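Local coordinates for trans-isoprenyl diphosphate synthase (Caulobacter crescentus, PDB 3OYR), which probably catalyses the stepwise addition of five isopentenyl diphosphates to farnesyl diphosphate, giving all-trans-octaprenyl diphosphate, the precursor of the quinone side chain, at residues 156-159 with 160-163; 168-171 with 172-176; 182-185 with 186-190; 238-241 with 242-245; 329-332 with 333-337. All coordinates share one frame; numbering follows the deposited sequence.

Contact 1: residues 156-159 with 160-163; sequences LARA and SRVI
Ser160 folds back on Leu156 and grips its carbonyl twice: Ser160 OG lies 2.8 Å and Ser160 N 2.9 Å from Leu156 O, reaching it from opposite faces of the carbonyl plane. The hydroxyl gets there because it stands beside its own backbone N, chi1 -56°, and so a buried polar side chain is satisfied within its own helix. This is the tight part. Beside it the Ile163 side chain lies along the Ala159 carbonyl, CG1 3.3 Å from Ala159 O. Ser160 and Ile163 lie in the middle of helix 150-173 in the all-helical isoprenoid synthase fold, where Ser160 packs on helices 87-109 and 126-147 and Ile163 comes within about 5 Å of a bound dimethylallyl diphosphate. The other flank is looser and partly exposed. There the extended Arg158 and the bent Arg161 approach with guanidinium planes 88° apart, Arg161 NH2 lying 3.5 Å from the aliphatic Arg158 CG, while Val162 CG2 sits over one face of the Arg158 guanidinium. Both positive charges have acid partners: Arg158 forms a salt bridge with Glu194 of helix 181-206, Arg161 with Glu165 and with Glu142 of the second subunit.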
loop_
_atom_site.group_PDB
_atom_site.type_symbol
_atom_site.label_atom_id
_atom_site.label_comp_id
_atom_site.label_asym_id
_atom_site.label_seq_id
_atom_site.Cartn_x
_atom_site.Cartn_y
_atom_site.Cartn_z
ATOM N N LEU B 156 8.641 -7.566 7.130
ATOM C CA LEU B 156 7.290 -7.089 6.758
ATOM C C LEU B 156 7.194 -6.409 5.408
ATOM O O LEU B 156 6.117 -6.422 4.771
ATOM C CB LEU B 156 6.689 -6.207 7.876
ATOM C CG LEU B 156 6.266 -7.161 9.006
ATOM C CD1 LEU B 156 6.360 -6.521 10.363
ATOM C CD2 LEU B 156 4.873 -7.686 8.754
ATOM N N ALA B 157 8.275 -5.752 4.984
ATOM C CA ALA B 157 8.364 -5.215 3.608
ATOM C C ALA B 157 8.225 -6.347 2.578
ATOM O O ALA B 157 7.414 -6.267 1.627
ATOM C CB ALA B 157 9.674 -4.469 3.394
ATOM N N ARG B 158 8.981 -7.412 2.818
ATOM C CA ARG B 158 8.947 -8.603 1.996
ATOM C C ARG B 158 7.544 -9.196 2.009
ATOM O O ARG B 158 6.965 -9.439 0.940
ATOM C CB ARG B 158 9.997 -9.635 2.460
ATOM C CG ARG B 158 9.973 -10.884 1.553
ATOM C CD ARG B 158 10.817 -12.069 2.011
ATOM N NE ARG B 158 10.352 -13.277 1.301
ATOM C CZ ARG B 158 9.404 -14.114 1.743
ATOM N NH1 ARG B 158 9.052 -15.158 1.007
ATOM N NH2 ARG B 158 8.798 -13.918 2.915
ATOM N N ALA B 159 6.965 -9.359 3.203
ATOM C CA ALA B 159 5.596 -9.912 3.311
ATOM C C ALA B 159 4.600 -9.096 2.507
ATOM O O ALA B 159 3.776 -9.661 1.802
ATOM C CB ALA B 159 5.150 -10.010 4.746
ATOM N N SER B 160 4.712 -7.773 2.575
ATOM C CA SER B 160 3.779 -6.911 1.862
ATOM C C SER B 160 3.896 -7.021 0.350
ATOM O O SER B 160 2.880 -6.923 -0.360
ATOM C CB SER B 160 3.939 -5.451 2.267
ATOM O OG SER B 160 3.792 -5.300 3.662
ATOM N N ARG B 161 5.117 -7.239 -0.136
ATOM C CA ARG B 161 5.358 -7.411 -1.557
ATOM C C ARG B 161 4.748 -8.725 -2.031
ATOM O O ARG B 161 4.106 -8.776 -3.081
ATOM C CB ARG B 161 6.860 -7.356 -1.831
ATOM C CG ARG B 161 7.273 -7.470 -3.299
ATOM C CD ARG B 161 7.825 -8.857 -3.594
ATOM N NE ARG B 161 8.979 -9.166 -2.738
ATOM C CZ ARG B 161 9.543 -10.363 -2.640
ATOM N NH1 ARG B 161 9.053 -11.392 -3.320
ATOM N NH2 ARG B 161 10.591 -10.533 -1.850
ATOM N N VAL B 162 4.923 -9.754 -1.216
ATOM C CA VAL B 162 4.483 -11.105 -1.505
ATOM C C VAL B 162 2.950 -11.200 -1.514
ATOM O O VAL B 162 2.363 -11.864 -2.379
ATOM C CB VAL B 162 5.168 -12.090 -0.533
ATOM C CG1 VAL B 162 4.486 -13.426 -0.521
ATOM C CG2 VAL B 162 6.598 -12.289 -0.965
ATOM N N ILE B 163 2.305 -10.481 -0.597
ATOM C CA ILE B 163 0.849 -10.331 -0.648
ATOM C C ILE B 163 0.377 -9.783 -1.989
ATOM O O ILE B 163 -0.520 -10.350 -2.597
ATOM C CB ILE B 163 0.323 -9.444 0.512
ATOM C CG1 ILE B 163 0.534 -10.166 1.844
ATOM C CG2 ILE B 163 -1.143 -9.119 0.334
ATOM C CD1 ILE B 163 0.583 -9.248 3.040
#

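Contact 2: residues 168-171 with 172-176; sequences VLQL and MRSHD
Gln170 O receives Ser174 N at 2.8 Å with an N-H...O angle of 155°, one of the backbone bonds in the last turn of helix 150-173. Two residues earlier Met172 N binds Val168 O, also at 2.8 Å. Arg173 N is shared between Leu169 O and, weakly, Gln170 O, as the backbone starts to leave the helical path. Carbonyl oxygens near the helix end also meet carbon. The His175 ring turns back toward the final turn, its CD2 lying 3.4 Å from Gln170 O, which sits at the ring edge near the ring plane, and 3.3 Å from Leu171 O, which approaches obliquely. On the buried side Gln170, extended with CG anti to the backbone N (chi1 180°), lays CG 3.5 Å from Ser174 OG. The helix that ends here carries Gln170 into the active site: its side chain lies about 5 Å from those of the calcium ligands Asp105 and Asp109, and OE1 accepts a hydrogen bond from Lys191, a residue of the diphosphate pocket. Among the apolar contacts, Leu169 CD1 reaches across to the aliphatic part of Arg173, 4.0 Å from Arg173 CG, and Val168 CG1 touches Met172 CG. Val168, Leu169, Leu171 and Met172 also pack on the second subunit, against Leu131, Val50, Ala127 and Ile52 of that chain respectively.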
loop_
_atom_site.group_PDB
_atom_site.type_symbol
_atom_site.label_atom_id
_atom_site.label_comp_id
_atom_site.label_asym_id
_atom_site.label_seq_id
_atom_site.Cartn_x
_atom_site.Cartn_y
_atom_site.Cartn_z
ATOM N N VAL B 168 -2.121 -10.500 -7.379
ATOM C CA VAL B 168 -2.009 -10.435 -8.822
ATOM C C VAL B 168 -2.115 -11.838 -9.435
ATOM O O VAL B 168 -2.847 -12.024 -10.410
ATOM C CB VAL B 168 -0.726 -9.682 -9.262
ATOM C CG1 VAL B 168 -0.534 -9.742 -10.755
ATOM C CG2 VAL B 168 -0.815 -8.251 -8.867
ATOM N N LEU B 169 -1.428 -12.818 -8.833
ATOM C CA LEU B 169 -1.434 -14.197 -9.309
ATOM C C LEU B 169 -2.840 -14.752 -9.296
ATOM O O LEU B 169 -3.245 -15.422 -10.241
ATOM C CB LEU B 169 -0.525 -15.110 -8.465
ATOM C CG LEU B 169 -0.303 -16.564 -8.937
ATOM C CD1 LEU B 169 0.018 -16.676 -10.451
ATOM C CD2 LEU B 169 0.813 -17.231 -8.089
ATOM N N GLN B 170 -3.570 -14.462 -8.224
ATOM C CA GLN B 170 -4.971 -14.805 -8.126
ATOM C C GLN B 170 -5.816 -14.100 -9.200
ATOM O O GLN B 170 -6.620 -14.743 -9.875
ATOM C CB GLN B 170 -5.479 -14.468 -6.739
ATOM C CG GLN B 170 -6.932 -14.791 -6.555
ATOM C CD GLN B 170 -7.403 -14.426 -5.187
ATOM O OE1 GLN B 170 -7.519 -15.283 -4.324
ATOM N NE2 GLN B 170 -7.658 -13.139 -4.966
ATOM N N LEU B 171 -5.614 -12.794 -9.374
ATOM C CA LEU B 171 -6.319 -12.033 -10.420
ATOM C C LEU B 171 -6.125 -12.647 -11.813
ATOM O O LEU B 171 -7.085 -12.786 -12.570
ATOM C CB LEU B 171 -5.896 -10.555 -10.419
ATOM C CG LEU B 171 -6.658 -9.587 -11.341
ATOM C CD1 LEU B 171 -8.138 -9.475 -10.960
ATOM C CD2 LEU B 171 -6.010 -8.210 -11.342
ATOM N N MET B 172 -4.887 -13.031 -12.122
ATOM C CA MET B 172 -4.541 -13.631 -13.412
ATOM C C MET B 172 -4.968 -15.094 -13.576
ATOM O O MET B 172 -5.336 -15.510 -14.668
ATOM C CB MET B 172 -3.032 -13.517 -13.695
ATOM C CG MET B 172 -2.471 -12.086 -13.808
ATOM S SD MET B 172 -3.445 -10.870 -14.742
ATOM C CE MET B 172 -3.440 -11.583 -16.384
ATOM N N ARG B 173 -4.911 -15.876 -12.504
ATOM C CA ARG B 173 -4.999 -17.318 -12.668
ATOM C C ARG B 173 -6.162 -17.998 -11.971
ATOM O O ARG B 173 -6.500 -19.132 -12.320
ATOM C CB ARG B 173 -3.680 -17.998 -12.300
ATOM C CG ARG B 173 -2.589 -17.780 -13.334
ATOM C CD ARG B 173 -1.666 -18.966 -13.384
ATOM N NE ARG B 173 -1.457 -19.417 -14.758
ATOM C CZ ARG B 173 -0.716 -20.467 -15.107
ATOM N NH1 ARG B 173 -0.095 -21.192 -14.183
ATOM N NH2 ARG B 173 -0.594 -20.791 -16.389
ATOM N N SER B 174 -6.793 -17.323 -11.013
ATOM C CA SER B 174 -7.869 -17.975 -10.256
ATOM C C SER B 174 -9.211 -17.939 -10.975
ATOM O O SER B 174 -10.177 -18.520 -10.495
ATOM C CB SER B 174 -8.021 -17.395 -8.846
ATOM O OG SER B 174 -7.093 -17.965 -7.944
ATOM N N HIS B 175 -9.264 -17.277 -12.124
ATOM C CA HIS B 175 -10.539 -17.043 -12.801
ATOM C C HIS B 175 -10.795 -17.956 -13.998
ATOM O O HIS B 175 -11.493 -17.579 -14.938
ATOM C CB HIS B 175 -10.672 -15.556 -13.150
ATOM C CG HIS B 175 -10.735 -14.679 -11.939
ATOM N ND1 HIS B 175 -11.925 -14.269 -11.378
ATOM C CD2 HIS B 175 -9.755 -14.185 -11.145
ATOM C CE1 HIS B 175 -11.675 -13.534 -10.308
ATOM N NE2 HIS B 175 -10.365 -13.467 -10.144
ATOM N N ASP B 176 -10.218 -19.159 -13.946
ATOM C CA ASP B 176 -10.530 -20.246 -14.878
ATOM C C ASP B 176 -10.494 -21.590 -14.150
ATOM O O ASP B 176 -9.729 -21.767 -13.198
ATOM C CB ASP B 176 -9.636 -20.223 -16.145
ATOM C CG ASP B 176 -8.223 -20.782 -15.914
ATOM O OD1 ASP B 176 -8.026 -22.020 -16.007
ATOM O OD2 ASP B 176 -7.296 -19.972 -15.692
#

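Contact 3: residues 182-185 with 186-190; sequences AVYL and EIIQA
Four successive i to i+4 hydrogen bonds, from Glu186 N to Ala182 O through Gln189 N to Leu185 O, run at 2.9 to 3.0 Å and mark one regular alpha-helical stretch. On it the side chains pair off about one turn apart. Tyr184 pairs with Ile188. Ile188 CG2 comes over a face of the phenol ring, 4.0 Å from its centroid and 28° off the ring normal, a CH-pi contact with Ile188 CG2 3.7 Å from both Tyr184 CE1 and Tyr184 CZ. The other branch takes part as well, Ile188 CD1 lying 3.8 Å from Tyr184 CE2, so the isoleucine touches the outer half of the ring with both its arms. It can do this because CG1 takes the crowded position between backbone N and carbonyl carbon (chi1 64°), which puts CG2 beside the backbone N. The same CD1 meets Leu185 CD2 at 3.9 Å, where the two side chains lie side by side and point the same way. On another flank of the helix Val183 CG1 touches Ile187 CD1, while Ile187 CG1 presses against the backbone, 3.2 Å from Val183 O. Beyond the ring, Tyr184 OH hydrogen-bonds Asp233, next in sequence to the calcium ligand Asp232, which anchors the phenol oxygen. Helix 181-206 packs on two others: Tyr184 and Ile188 rest on Leu230 of helix 211-238, whereas Ile187 rests on Leu169, and Ala190 on Val162, of the preceding helix 150-173.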
loop_
_atom_site.group_PDB
_atom_site.type_symbol
_atom_site.label_atom_id
_atom_site.label_comp_id
_atom_site.label_asym_id
_atom_site.label_seq_id
_atom_site.Cartn_x
_atom_site.Cartn_y
_atom_site.Cartn_z
ATOM N N ALA B 182 -1.626 -26.819 -7.077
ATOM C CA ALA B 182 -0.303 -26.283 -6.786
ATOM C C ALA B 182 -0.252 -24.756 -6.935
ATOM O O ALA B 182 0.304 -24.074 -6.075
ATOM C CB ALA B 182 0.756 -26.958 -7.648
ATOM N N VAL B 183 -0.834 -24.233 -8.014
ATOM C CA VAL B 183 -0.959 -22.787 -8.198
ATOM C C VAL B 183 -1.867 -22.189 -7.114
ATOM O O VAL B 183 -1.537 -21.149 -6.551
ATOM C CB VAL B 183 -1.428 -22.389 -9.639
ATOM C CG1 VAL B 183 -1.634 -20.857 -9.770
ATOM C CG2 VAL B 183 -0.408 -22.872 -10.691
ATOM N N TYR B 184 -2.977 -22.866 -6.807
ATOM C CA TYR B 184 -3.838 -22.458 -5.714
ATOM C C TYR B 184 -3.094 -22.324 -4.377
ATOM O O TYR B 184 -3.273 -21.326 -3.682
ATOM C CB TYR B 184 -5.017 -23.405 -5.548
ATOM C CG TYR B 184 -5.754 -23.195 -4.245
ATOM C CD1 TYR B 184 -6.674 -22.168 -4.106
ATOM C CD2 TYR B 184 -5.517 -24.022 -3.151
ATOM C CE1 TYR B 184 -7.340 -21.975 -2.926
ATOM C CE2 TYR B 184 -6.165 -23.819 -1.959
ATOM C CZ TYR B 184 -7.084 -22.806 -1.859
ATOM O OH TYR B 184 -7.739 -22.619 -0.662
ATOM N N LEU B 185 -2.303 -23.338 -4.021
ATOM C CA LEU B 185 -1.517 -23.319 -2.790
ATOM C C LEU B 185 -0.409 -22.275 -2.794
ATOM O O LEU B 185 -0.006 -21.795 -1.743
ATOM C CB LEU B 185 -0.906 -24.690 -2.502
ATOM C CG LEU B 185 -1.825 -25.845 -2.085
ATOM C CD1 LEU B 185 -0.983 -27.125 -1.950
ATOM C CD2 LEU B 185 -2.587 -25.552 -0.802
ATOM N N GLU B 186 0.112 -21.980 -3.975
ATOM C CA GLU B 186 1.084 -20.918 -4.156
ATOM C C GLU B 186 0.415 -19.568 -3.899
ATOM O O GLU B 186 0.966 -18.744 -3.208
ATOM C CB GLU B 186 1.667 -20.985 -5.568
ATOM C CG GLU B 186 2.781 -19.997 -5.850
ATOM C CD GLU B 186 3.251 -20.011 -7.307
ATOM O OE1 GLU B 186 4.052 -19.117 -7.664
ATOM O OE2 GLU B 186 2.829 -20.901 -8.091
ATOM N N ILE B 187 -0.788 -19.365 -4.439
ATOM C CA ILE B 187 -1.570 -18.171 -4.200
ATOM C C ILE B 187 -1.904 -17.954 -2.727
ATOM O O ILE B 187 -1.650 -16.862 -2.196
ATOM C CB ILE B 187 -2.891 -18.239 -5.006
ATOM C CG1 ILE B 187 -2.591 -18.103 -6.505
ATOM C CG2 ILE B 187 -3.960 -17.268 -4.451
ATOM C CD1 ILE B 187 -3.815 -18.404 -7.422
ATOM N N ILE B 188 -2.457 -18.973 -2.059
ATOM C CA ILE B 188 -2.831 -18.788 -0.653
ATOM C C ILE B 188 -1.596 -18.630 0.234
ATOM O O ILE B 188 -1.637 -17.916 1.221
ATOM C CB ILE B 188 -3.843 -19.842 -0.114
ATOM C CG1 ILE B 188 -3.263 -21.273 -0.113
ATOM C CG2 ILE B 188 -5.117 -19.778 -0.952
ATOM C CD1 ILE B 188 -4.007 -22.269 0.814
ATOM N N GLN B 189 -0.480 -19.241 -0.147
ATOM C CA GLN B 189 0.724 -19.046 0.669
ATOM C C GLN B 189 1.171 -17.573 0.638
ATOM O O GLN B 189 1.531 -16.993 1.674
ATOM C CB GLN B 189 1.849 -19.999 0.277
ATOM C CG GLN B 189 3.077 -19.844 1.197
ATOM C CD GLN B 189 4.181 -20.831 0.914
ATOM O OE1 GLN B 189 3.970 -22.042 0.910
ATOM N NE2 GLN B 189 5.391 -20.316 0.735
ATOM N N ALA B 190 1.103 -16.979 -0.546
ATOM C CA ALA B 190 1.568 -15.620 -0.769
ATOM C C ALA B 190 0.592 -14.595 -0.213
ATOM O O ALA B 190 0.986 -13.710 0.533
ATOM C CB ALA B 190 1.818 -15.379 -2.262
#

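Contact 4: residues 238-241 with 242-245; sequences GGAT and ETLG
The Gly239-Ala240 peptide group carries Leu244 on one face, the methyl CD1 standing over the carbonyl carbon at 3.8 Å from Gly239 C. Gly239, without a side chain, lets the methyl come this close. The next flat group, the carbonyl of Ala240, is approached end-on: Leu244 N lies almost in line with the C=O bond, 2.9 Å from Ala240 O, and the bond is nearly straight, with an N-H...O angle of 171°. Thr243 N adds a weak hydrogen bond to the same oxygen. The leucine side chain stays close to it too, CG lying 3.3 Å from Ala240 O, because CG is turned beside the backbone N (chi1 -66°). Backbone and side chain of Leu244 thus close on one carbonyl, that of the N-cap residue of the short helix 241-244. Thr241 O is used differently, its partner Gly245 N coming in at 2.8 Å but tilted 28° from the carbonyl plane. With that bond the single turn is complete, and Gly245 leaves it with positive phi, a backbone shape that favours glycine. Thr243 is modelled in two conformers, so a touch between its CG2 and Ala240 CB is doubtful. The turn directly follows helix 211-238, which bears the calcium-binding Asp232, and the Leu244 side chain comes within about 6 Å of that of Asp232. Gly245 is hydrogen-bonded through its backbone to Gly116 in the link between strands 113-114 and 117-118.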
loop_
_atom_site.group_PDB
_atom_site.type_symbol
_atom_site.label_atom_id
_atom_site.label_comp_id
_atom_site.label_asym_id
_atom_site.label_seq_id
_atom_site.Cartn_x
_atom_site.Cartn_y
_atom_site.Cartn_z
ATOM N N GLY B 238 -19.585 -22.913 3.073
ATOM C CA GLY B 238 -20.311 -23.511 4.188
ATOM C C GLY B 238 -20.723 -22.630 5.357
ATOM O O GLY B 238 -21.466 -23.079 6.232
ATOM N N GLY B 239 -20.250 -21.387 5.395
ATOM C CA GLY B 239 -20.554 -20.491 6.522
ATOM C C GLY B 239 -21.802 -19.643 6.336
ATOM O O GLY B 239 -22.339 -19.544 5.235
ATOM N N ALA B 240 -22.262 -19.024 7.417
ATOM C CA ALA B 240 -23.383 -18.081 7.337
ATOM C C ALA B 240 -22.868 -16.658 7.384
ATOM O O ALA B 240 -21.995 -16.328 8.196
ATOM C CB ALA B 240 -24.371 -18.308 8.460
ATOM N N THR B 241 -23.431 -15.827 6.514
ATOM C CA THR B 241 -23.080 -14.425 6.378
ATOM C C THR B 241 -23.080 -13.688 7.704
ATOM O O THR B 241 -22.179 -12.884 7.978
ATOM C CB THR B 241 -24.033 -13.754 5.405
ATOM O OG1 THR B 241 -23.886 -14.396 4.143
ATOM C CG2 THR B 241 -23.728 -12.260 5.245
ATOM N N GLU B 242 -24.059 -14.020 8.538
ATOM C CA GLU B 242 -24.251 -13.371 9.823
ATOM C C GLU B 242 -23.156 -13.691 10.845
ATOM O O GLU B 242 -22.834 -12.852 11.686
ATOM C CB GLU B 242 -25.652 -13.690 10.366
ATOM C CG GLU B 242 -26.726 -13.667 9.268
ATOM C CD GLU B 242 -28.034 -13.013 9.695
ATOM O OE1 GLU B 242 -28.976 -13.006 8.868
ATOM O OE2 GLU B 242 -28.124 -12.502 10.837
ATOM N N THR B 243 -22.584 -14.891 10.783
ATOM C CA THR B 243 -21.469 -15.206 11.680
ATOM C C THR B 243 -20.119 -14.804 11.057
ATOM O O THR B 243 -19.242 -14.321 11.764
ATOM C CB THR B 243 -21.548 -16.651 12.310
ATOM O OG1 THR B 243 -20.256 -17.096 12.752
ATOM C CG2 THR B 243 -22.133 -17.648 11.347
ATOM N N LEU B 244 -19.986 -14.960 9.737
ATOM C CA LEU B 244 -18.775 -14.570 8.984
ATOM C C LEU B 244 -18.502 -13.068 8.924
ATOM O O LEU B 244 -17.341 -12.644 8.840
ATOM C CB LEU B 244 -18.865 -15.079 7.545
ATOM C CG LEU B 244 -18.861 -16.585 7.305
ATOM C CD1 LEU B 244 -19.216 -16.845 5.862
ATOM C CD2 LEU B 244 -17.518 -17.183 7.656
ATOM N N GLY B 245 -19.565 -12.264 8.920
ATOM C CA GLY B 245 -19.432 -10.806 8.809
ATOM C C GLY B 245 -19.184 -10.344 7.383
ATOM O O GLY B 245 -19.016 -9.151 7.121
#

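Contact 5: residues 329-332 with 333-337; sequences WREA and LEELA
An i to i+4 salt bridge on helix 328-342, the last helix of the chain, joins Arg330 to Glu334. Arg330 NE lies 3.4 Å from Glu334 OE2, and Arg330 NH2 is only a little farther from the same oxygen, at 3.6 Å. The guanidinium and carboxylate planes stand 50° apart, so the two groups do not meet as a flat, two-pronged pair. A bend at chi3 (79°) turns the end of Arg330 toward the acid, while its NH1 binds Phe324 O in the loop before the helix, giving the guanidinium a second partner. One residue on, the same spacing brings like charges together: Glu331 OE1 and Glu335 OE2 are 3.5 Å apart with their carboxylates nearly perpendicular, at 89°. A salt bridge from Glu335 OE1 to Arg26 NE probably eases this repulsion. Glu335 also keeps its CG 3.3 Å from Glu331 O, alongside the backbone bond from Glu335 N to that oxygen. On the inward flank Leu333 CG rests 3.6 Å from Trp329 O, which accepts Leu333 N at 3.0 Å. This flank packs on neighbouring helices: Trp329 on Leu30 of helix 25-45 and Arg78 of helix 68-79, Leu333 on Ala75, and Leu336 on Leu68, Met72 and Leu27, as well as on Tyr220 and Leu224 of helix 211-238.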
loop_
_atom_site.group_PDB
_atom_site.type_symbol
_atom_site.label_atom_id
_atom_site.label_comp_id
_atom_site.label_asym_id
_atom_site.label_seq_id
_atom_site.Cartn_x
_atom_site.Cartn_y
_atom_site.Cartn_z
ATOM N N TRP B 329 2.094 -19.899 26.722
ATOM C CA TRP B 329 2.200 -19.240 25.422
ATOM C C TRP B 329 2.212 -20.291 24.328
ATOM O O TRP B 329 1.455 -20.191 23.348
ATOM C CB TRP B 329 3.478 -18.404 25.342
ATOM C CG TRP B 329 3.371 -17.110 26.055
ATOM C CD1 TRP B 329 4.037 -16.743 27.184
ATOM C CD2 TRP B 329 2.531 -16.005 25.701
ATOM N NE1 TRP B 329 3.672 -15.474 27.554
ATOM C CE2 TRP B 329 2.743 -14.999 26.666
ATOM C CE3 TRP B 329 1.613 -15.769 24.660
ATOM C CZ2 TRP B 329 2.082 -13.762 26.620
ATOM C CZ3 TRP B 329 0.968 -14.542 24.610
ATOM C CH2 TRP B 329 1.212 -13.552 25.581
ATOM N N ARG B 330 3.034 -21.323 24.519
ATOM C CA ARG B 330 3.064 -22.430 23.537
ATOM C C ARG B 330 1.715 -23.149 23.379
ATOM O O ARG B 330 1.251 -23.364 22.249
ATOM C CB ARG B 330 4.194 -23.430 23.778
ATOM C CG ARG B 330 4.636 -24.059 22.457
ATOM C CD ARG B 330 5.570 -25.228 22.615
ATOM N NE ARG B 330 4.831 -26.428 22.974
ATOM C CZ ARG B 330 5.397 -27.584 23.301
ATOM N NH1 ARG B 330 6.723 -27.708 23.323
ATOM N NH2 ARG B 330 4.627 -28.616 23.608
ATOM N N GLU B 331 1.074 -23.475 24.500
ATOM C CA GLU B 331 -0.268 -24.062 24.472
ATOM C C GLU B 331 -1.326 -23.180 23.800
ATOM O O GLU B 331 -2.216 -23.680 23.086
ATOM C CB GLU B 331 -0.714 -24.400 25.901
ATOM C CG GLU B 331 -2.142 -24.950 26.026
ATOM C CD GLU B 331 -2.208 -26.431 26.378
ATOM O OE1 GLU B 331 -3.306 -27.015 26.232
ATOM O OE2 GLU B 331 -1.180 -27.011 26.802
ATOM N N ALA B 332 -1.257 -21.875 24.053
ATOM C CA ALA B 332 -2.138 -20.894 23.403
ATOM C C ALA B 332 -1.969 -20.919 21.875
ATOM O O ALA B 332 -2.947 -20.868 21.117
ATOM C CB ALA B 332 -1.867 -19.493 23.955
ATOM N N LEU B 333 -0.730 -21.036 21.422
ATOM C CA LEU B 333 -0.459 -21.106 19.972
ATOM C C LEU B 333 -0.868 -22.443 19.355
ATOM O O LEU B 333 -1.283 -22.517 18.195
ATOM C CB LEU B 333 1.001 -20.793 19.681
ATOM C CG LEU B 333 1.386 -19.326 19.893
ATOM C CD1 LEU B 333 2.800 -19.122 19.464
ATOM C CD2 LEU B 333 0.458 -18.402 19.101
ATOM N N GLU B 334 -0.824 -23.498 20.151
ATOM C CA GLU B 334 -1.324 -24.775 19.662
ATOM C C GLU B 334 -2.841 -24.772 19.581
ATOM O O GLU B 334 -3.422 -25.277 18.614
ATOM C CB GLU B 334 -0.779 -25.914 20.506
ATOM C CG GLU B 334 0.715 -26.111 20.266
ATOM C CD GLU B 334 1.341 -27.124 21.207
ATOM O OE1 GLU B 334 0.759 -27.381 22.284
ATOM O OE2 GLU B 334 2.423 -27.651 20.872
ATOM N N GLU B 335 -3.485 -24.116 20.543
ATOM C CA GLU B 335 -4.936 -24.036 20.524
ATOM C C GLU B 335 -5.415 -23.150 19.370
ATOM O O GLU B 335 -6.483 -23.395 18.785
ATOM C CB GLU B 335 -5.484 -23.563 21.892
ATOM C CG GLU B 335 -5.331 -24.617 23.000
ATOM C CD GLU B 335 -5.680 -24.096 24.390
ATOM O OE1 GLU B 335 -5.707 -22.868 24.599
ATOM O OE2 GLU B 335 -5.919 -24.922 25.284
ATOM N N LEU B 336 -4.624 -22.136 19.030
ATOM C CA LEU B 336 -4.940 -21.269 17.883
ATOM C C LEU B 336 -4.869 -22.027 16.553
ATOM O O LEU B 336 -5.700 -21.811 15.655
ATOM C CB LEU B 336 -4.026 -20.032 17.853
ATOM C CG LEU B 336 -4.115 -19.085 16.645
ATOM C CD1 LEU B 336 -5.457 -18.325 16.641
ATOM C CD2 LEU B 336 -2.959 -18.112 16.616
ATOM N N ALA B 337 -3.885 -22.918 16.437
ATOM C CA ALA B 337 -3.736 -23.773 15.254
ATOM C C ALA B 337 -4.986 -24.622 14.983
ATOM O O ALA B 337 -5.448 -24.698 13.848
ATOM C CB ALA B 337 -2.477 -24.651 15.385
#

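The five contacts follow one another along the chain without interleaving. Contacts 1 and 2 share helix 150-173, with centres 19 Å apart, and both reach the second subunit. Contact 3, on the next helix, 181-206, touches both, Ile163 meeting Ala190 and Ser174 meeting Ile187, so the two helices lie against each other beside the diphosphate pocket and connect it with the subunit interface. Contact 4 follows the C-terminal end of helix 211-238, about 24 Å from contact 3 between centres, near the second calcium site. Contact 5, on the final helix, stands about 25 Å from contacts 1, 3 and 4 and 33 Å from contact 2, again between centres, away from the metal sites.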